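Local coordinates for endo-beta-1,4-glucanase (Bacillus licheniformis, PDB 2JEN), which hydrolyses the beta-1,4-glucan backbone of plant cell-wall polysaccharides, as a family 12 endoglucanase active on xyloglucan, at residues A30-N34 with P35-L39; Y66-S69 with D70-G74; N214-D217 with F218-Y221. The protein carries 1 engineered substitution. One frame throughout, in Å; residues are numbered along the deposited sequence.

Contact 1 (A30-N34 with P35-L39). With XYS (alpha-D-xylopyranose), chain B; SO4 (sulfate ion), chain G.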
# COMPACT_ATOMS: atom_id res chain seq x y z
N ALA A 30 10.62 13.18 6.23
CA ALA A 30 9.38 13.02 5.50
C ALA A 30 9.58 12.29 4.19
O ALA A 30 10.70 12.27 3.66
CB ALA A 30 8.68 14.34 5.28
N SER A 31 8.51 11.66 3.69
CA SER A 31 8.53 10.88 2.45
C SER A 31 7.15 10.85 1.75
O SER A 31 6.13 10.44 2.33
CB SER A 31 9.06 9.48 2.70
OG SER A 31 8.20 8.73 3.53
N SER A 32 7.11 11.31 0.51
CA SER A 32 5.85 11.57 -0.15
C SER A 32 5.79 10.85 -1.49
O SER A 32 6.84 10.59 -2.08
CB SER A 32 5.64 13.08 -0.28
OG SER A 32 4.28 13.43 -0.45
N SER A 33 4.57 10.55 -1.97
CA SER A 33 4.45 9.62 -3.08
C SER A 33 3.48 10.00 -4.18
O SER A 33 3.35 9.26 -5.15
CB SER A 33 4.09 8.24 -2.55
OG SER A 33 5.06 7.80 -1.61
N ASN A 34 2.81 11.14 -4.09
CA ASN A 34 1.89 11.54 -5.14
C ASN A 34 2.59 12.36 -6.22
O ASN A 34 3.62 12.99 -5.98
CB ASN A 34 0.67 12.31 -4.59
CG ASN A 34 -0.25 11.48 -3.74
OD1 ASN A 34 -0.30 11.70 -2.55
ND2 ASN A 34 -0.93 10.53 -4.29
N PRO A 35 1.99 12.39 -7.43
CA PRO A 35 2.59 13.13 -8.51
C PRO A 35 2.80 14.59 -8.13
O PRO A 35 1.91 15.24 -7.59
CB PRO A 35 1.57 13.01 -9.64
CG PRO A 35 0.88 11.68 -9.37
CD PRO A 35 0.78 11.67 -7.85
N SER A 36 3.97 15.12 -8.47
CA SER A 36 4.33 16.54 -8.30
C SER A 36 4.43 16.97 -6.85
O SER A 36 4.57 18.16 -6.58
CB SER A 36 3.38 17.44 -9.07
OG SER A 36 3.44 17.16 -10.44
N ASP A 37 4.46 16.03 -5.91
CA ASP A 37 4.77 16.40 -4.52
C ASP A 37 6.13 17.07 -4.40
O ASP A 37 7.05 16.79 -5.18
CB ASP A 37 4.68 15.20 -3.59
CG ASP A 37 3.24 14.69 -3.36
OD1 ASP A 37 2.28 15.34 -3.81
OD2 ASP A 37 3.10 13.65 -2.67
N LYS A 38 6.26 17.93 -3.39
CA LYS A 38 7.48 18.69 -3.16
C LYS A 38 7.88 18.63 -1.70
O LYS A 38 7.05 18.88 -0.82
CB LYS A 38 7.30 20.14 -3.57
CG LYS A 38 6.99 20.33 -5.06
CD LYS A 38 6.72 21.77 -5.48
CE LYS A 38 6.50 21.85 -6.98
NZ LYS A 38 6.19 23.21 -7.43
N LEU A 39 9.14 18.30 -1.46
CA LEU A 39 9.74 18.38 -0.15
C LEU A 39 10.81 19.46 -0.16
O LEU A 39 11.93 19.27 -0.66
CB LEU A 39 10.34 17.05 0.32
CG LEU A 39 9.35 15.91 0.53
CD1 LEU A 39 10.04 14.59 0.82
CD2 LEU A 39 8.36 16.24 1.67
C1 XYS B . 4.36 18.07 -15.25
C2 XYS B . 3.18 17.14 -14.98
C3 XYS B . 3.28 16.50 -13.59
C4 XYS B . 4.71 16.00 -13.38
C5 XYS B . 5.80 17.05 -13.67
O2 XYS B . 1.97 17.90 -15.06
O3 XYS B . 2.35 15.42 -13.36
O4 XYS B . 4.84 15.45 -12.10
O5 XYS B . 5.61 17.53 -14.96
S SO4 G . 2.54 23.33 -6.17
O1 SO4 G . 2.10 21.95 -6.07
O2 SO4 G . 2.18 23.98 -7.43
O3 SO4 G . 1.62 23.90 -5.16
O4 SO4 G . 3.85 23.70 -5.66
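D37 OD2 accepts from N34 N at 2.9 Å, the donor standing above the carboxylate plane; S32 OG, in one of the two modelled conformers of S32, lies on the opposite face at a doubtfully short 2.5 Å. D37 is the last residue of a type II beta turn, N34 to D37, which carries the chain from one sheet of the family 12 beta sandwich to the other, and its carboxylate reaches back to the strand before the turn. D37 N closes the turn on N34 O at 3.2 Å. With CG anti to its carbonyl carbon (chi1 -70°), the D37 carboxylate folds back over the N34 backbone, its plane 76° from that of the N34 amide. The third subunit bonds to both groups: its S59 OG to D37 OD2, its G60 N to N34 OD1 and its W61 O to N34 ND2. On the turn itself, S36 OG hydrogen-bonds to O4 of the bound xylose at 2.8 Å, so this loop lines the glycan pocket; V52 N holds the same sugar. Beyond the turn L39 points back at the first strand, its CD2 4.1 Å from A30 CB and its CD1 3.7 Å from A30 O.

Contact 2 (Y66-S69 with D70-G74)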
# COMPACT_ATOMS: atom_id res chain seq x y z
N TYR A 66 12.07 11.26 -0.58
CA TYR A 66 12.28 11.34 0.87
C TYR A 66 13.41 12.27 1.23
O TYR A 66 14.36 12.47 0.49
CB TYR A 66 12.53 9.95 1.46
CG TYR A 66 13.90 9.35 1.16
CD1 TYR A 66 14.14 8.59 0.04
CD2 TYR A 66 14.94 9.54 2.04
CE1 TYR A 66 15.38 8.03 -0.19
CE2 TYR A 66 16.19 9.00 1.82
CZ TYR A 66 16.40 8.26 0.68
OH TYR A 66 17.64 7.64 0.50
N HIS A 67 13.27 12.82 2.44
CA HIS A 67 14.29 13.67 3.04
C HIS A 67 14.42 13.31 4.48
O HIS A 67 13.47 13.52 5.24
CB HIS A 67 13.89 15.15 2.90
CG HIS A 67 14.85 16.13 3.49
ND1 HIS A 67 14.78 16.53 4.81
CD2 HIS A 67 15.89 16.81 2.94
CE1 HIS A 67 15.76 17.39 5.05
NE2 HIS A 67 16.44 17.59 3.93
N ASN A 68 15.56 12.75 4.87
CA ASN A 68 15.87 12.51 6.29
C ASN A 68 16.67 13.69 6.87
O ASN A 68 16.40 14.13 7.97
CB ASN A 68 16.63 11.20 6.48
CG ASN A 68 15.87 10.00 5.99
OD1 ASN A 68 14.62 9.97 6.07
ND2 ASN A 68 16.59 9.01 5.48
N SER A 69 17.65 14.15 6.12
CA SER A 69 18.40 15.36 6.42
C SER A 69 18.91 15.93 5.09
O SER A 69 18.82 15.27 4.04
CB SER A 69 19.60 15.05 7.30
OG SER A 69 20.61 14.42 6.55
N ASP A 70 19.60 17.06 5.16
CA ASP A 70 20.16 17.64 3.96
C ASP A 70 21.35 16.84 3.40
O ASP A 70 21.85 17.16 2.30
CB ASP A 70 20.58 19.08 4.20
CG ASP A 70 19.44 20.01 4.55
OD1 ASP A 70 18.25 19.67 4.46
OD2 ASP A 70 19.79 21.16 4.95
N SER A 71 21.83 15.86 4.15
CA SER A 71 22.85 14.93 3.67
C SER A 71 22.37 13.48 3.60
O SER A 71 23.18 12.58 3.53
CB SER A 71 24.11 15.02 4.54
OG SER A 71 23.85 14.55 5.85
N ASP A 72 21.06 13.28 3.57
CA ASP A 72 20.49 11.94 3.52
C ASP A 72 19.08 12.06 2.97
O ASP A 72 18.10 12.18 3.70
CB ASP A 72 20.51 11.31 4.92
CG ASP A 72 20.09 9.85 4.92
OD1 ASP A 72 20.36 9.14 3.91
OD2 ASP A 72 19.54 9.38 5.97
N MET A 73 18.98 11.95 1.67
CA MET A 73 17.73 12.20 0.95
C MET A 73 17.77 11.46 -0.36
O MET A 73 18.87 11.01 -0.77
CB MET A 73 17.51 13.70 0.74
CG MET A 73 18.56 14.35 -0.11
SD MET A 73 18.33 16.14 -0.25
CE MET A 73 19.99 16.68 -0.70
N GLY A 74 16.64 11.34 -1.04
CA GLY A 74 16.66 10.60 -2.29
C GLY A 74 15.26 10.22 -2.72
O GLY A 74 14.29 10.92 -2.40
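Strands 62-67 and 72-79 meet as an antiparallel hairpin: Y66 and G74 form a hydrogen-bonded pair, H67 and M73 a non-hydrogen-bonded one, and a type I turn from S69 to D72 joins them. N68 and S69 both face D72 in a classic beta bulge, where D72 O accepts from N68 N at 2.9 Å and from S69 N at 3.2 Å. The Y66 ring lies over G74, whose CA makes a CH-pi contact 4.0 Å from the ring centroid; the backbone angles at G74 by themselves call for glycine, and a CB there would also crowd Y66 OH, which hydrogen-bonds to N252 OD1. S69 OG accepts from S71 N and so braces the turn. N68 ND2 donates to D72 OD2 at 3.0 Å, well above the carboxylate plane, and both side chains also bond to the fourth subunit, through its S59, N82 and S81. On the other side of the hairpin H67, its ring swung anti to the backbone N (chi1 180°), sends NE2 in its own plane to the anti lone pair of D70 OD1, 2.8 Å away, while M73 SD stands at the ring edge. K42 forms a salt bridge with D70 OD2; this charge would probably keep the carboxylate ionised, favouring in turn the proton on H67 NE2.

Contact 3 (N214-D217 with F218-Y221)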
# COMPACT_ATOMS: atom_id res chain seq x y z
N ASN A 214 31.30 23.57 -12.34
CA ASN A 214 30.87 24.95 -12.51
C ASN A 214 30.10 25.01 -13.81
O ASN A 214 30.65 24.76 -14.89
CB ASN A 214 32.08 25.88 -12.58
CG ASN A 214 31.71 27.32 -12.64
OD1 ASN A 214 30.56 27.71 -12.81
ND2 ASN A 214 32.74 28.19 -12.56
N ILE A 215 28.80 25.25 -13.72
CA ILE A 215 27.95 25.27 -14.93
C ILE A 215 28.47 26.29 -15.96
O ILE A 215 28.32 26.09 -17.17
CB ILE A 215 26.47 25.51 -14.58
CG1 ILE A 215 25.93 24.44 -13.63
CG2 ILE A 215 25.60 25.57 -15.83
CD1 ILE A 215 26.27 23.06 -14.01
N ARG A 216 29.12 27.34 -15.47
CA ARG A 216 29.68 28.34 -16.38
C ARG A 216 30.70 27.75 -17.33
O ARG A 216 30.87 28.25 -18.46
CB ARG A 216 30.28 29.48 -15.56
CG ARG A 216 30.66 30.70 -16.42
CD ARG A 216 31.29 31.79 -15.59
NE ARG A 216 32.65 31.41 -15.31
CZ ARG A 216 33.52 32.15 -14.63
NH1 ARG A 216 33.17 33.30 -14.10
NH2 ARG A 216 34.74 31.70 -14.44
N ASP A 217 31.42 26.72 -16.92
CA ASP A 217 32.36 26.07 -17.84
C ASP A 217 31.61 25.49 -19.05
O ASP A 217 32.14 25.47 -20.17
CB ASP A 217 33.11 24.94 -17.15
CG ASP A 217 34.02 25.38 -16.01
OD1 ASP A 217 34.34 26.58 -15.92
OD2 ASP A 217 34.49 24.47 -15.28
N PHE A 218 30.43 24.94 -18.81
CA PHE A 218 29.64 24.30 -19.86
C PHE A 218 28.94 25.35 -20.73
O PHE A 218 28.94 25.24 -21.98
CB PHE A 218 28.63 23.33 -19.22
CG PHE A 218 29.29 22.19 -18.54
CD1 PHE A 218 29.80 22.33 -17.26
CD2 PHE A 218 29.47 20.96 -19.20
CE1 PHE A 218 30.49 21.28 -16.65
CE2 PHE A 218 30.12 19.94 -18.60
CZ PHE A 218 30.64 20.09 -17.29
N THR A 219 28.37 26.39 -20.14
CA THR A 219 27.74 27.43 -20.94
C THR A 219 28.80 28.22 -21.75
O THR A 219 28.52 28.61 -22.87
CB THR A 219 26.87 28.37 -20.09
OG1 THR A 219 27.64 28.98 -19.03
CG2 THR A 219 25.69 27.59 -19.48
N ASN A 220 29.99 28.43 -21.18
CA ASN A 220 31.08 29.07 -21.97
C ASN A 220 31.49 28.22 -23.16
O ASN A 220 31.75 28.75 -24.24
CB ASN A 220 32.30 29.32 -21.09
CG ASN A 220 32.18 30.59 -20.27
OD1 ASN A 220 31.26 31.42 -20.47
ND2 ASN A 220 33.12 30.76 -19.34
N TYR A 221 31.55 26.90 -23.00
CA TYR A 221 31.83 26.02 -24.15
C TYR A 221 30.75 26.21 -25.19
O TYR A 221 31.04 26.42 -26.36
CB TYR A 221 31.97 24.56 -23.72
CG TYR A 221 31.82 23.55 -24.82
CD1 TYR A 221 32.89 23.22 -25.65
CD2 TYR A 221 30.61 22.90 -25.06
CE1 TYR A 221 32.76 22.23 -26.63
CE2 TYR A 221 30.48 21.93 -26.00
CZ TYR A 221 31.54 21.61 -26.80
OH TYR A 221 31.36 20.64 -27.75
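R216 and N220 lie side by side one helical turn apart, pointing the same way, with R216 CG 3.8 Å from N220 ND2 and the guanidinium and amide planes only 19° apart. Along the backbone N220 N donates to R216 O at 2.9 Å, and T219 N bonds nearly head-on to I215 O at 3.0 Å, the regular bonds of the first turns of helix 215-225. The F218 ring turns its edge to the start of the helix: N214 O lies at that edge, in the ring plane, 3.5 Å from F218 CD1. N214 is the N-cap: its OD1 accepts from R216 N at 3.0 Å, the donor standing above the amide carbonyl plane, and CG, anti to the backbone N of N214 (chi1 -175°), carries OD1 to that N-H. Further out, I118 N also reaches N214 OD1 and N117 takes its ND2, so the cap is anchored on strand 118-128 and the loop before it. F218 meets F202 and W182 edge-to-face, while R216 NH1 donates to Q115 O and N220 OD1 accepts from K231 NZ. Replacing N220 by a leucine would probably leave K231 NZ without this acceptor. The bonds from R216 NH1 and K231 NZ would probably be charge-dipole attractions, since each acceptor is a neutral carbonyl oxygen.

In the fold
Near the N terminus contact 1 closes the tight turn between strand 30-32, an outer strand of the six-stranded sheet, and strand 38-41 of the other sheet. Contact 2 then closes the hairpin of strands 62-67 and 72-79, and contact 3 starts helix 215-225 directly after strand 210-214, the opposite outer strand of the six-stranded sheet. The three follow in series; none nests in or crosses another. Contacts 1 and 2 touch: A30 O lies 2.9 Å from H67 N, a probable hydrogen bond pairing strands 30-32 and 62-67, and both meet the fourth subunit. Contact 3 lies about 32 Å from contact 1, centre to centre, on the opposite side of the chain's centre.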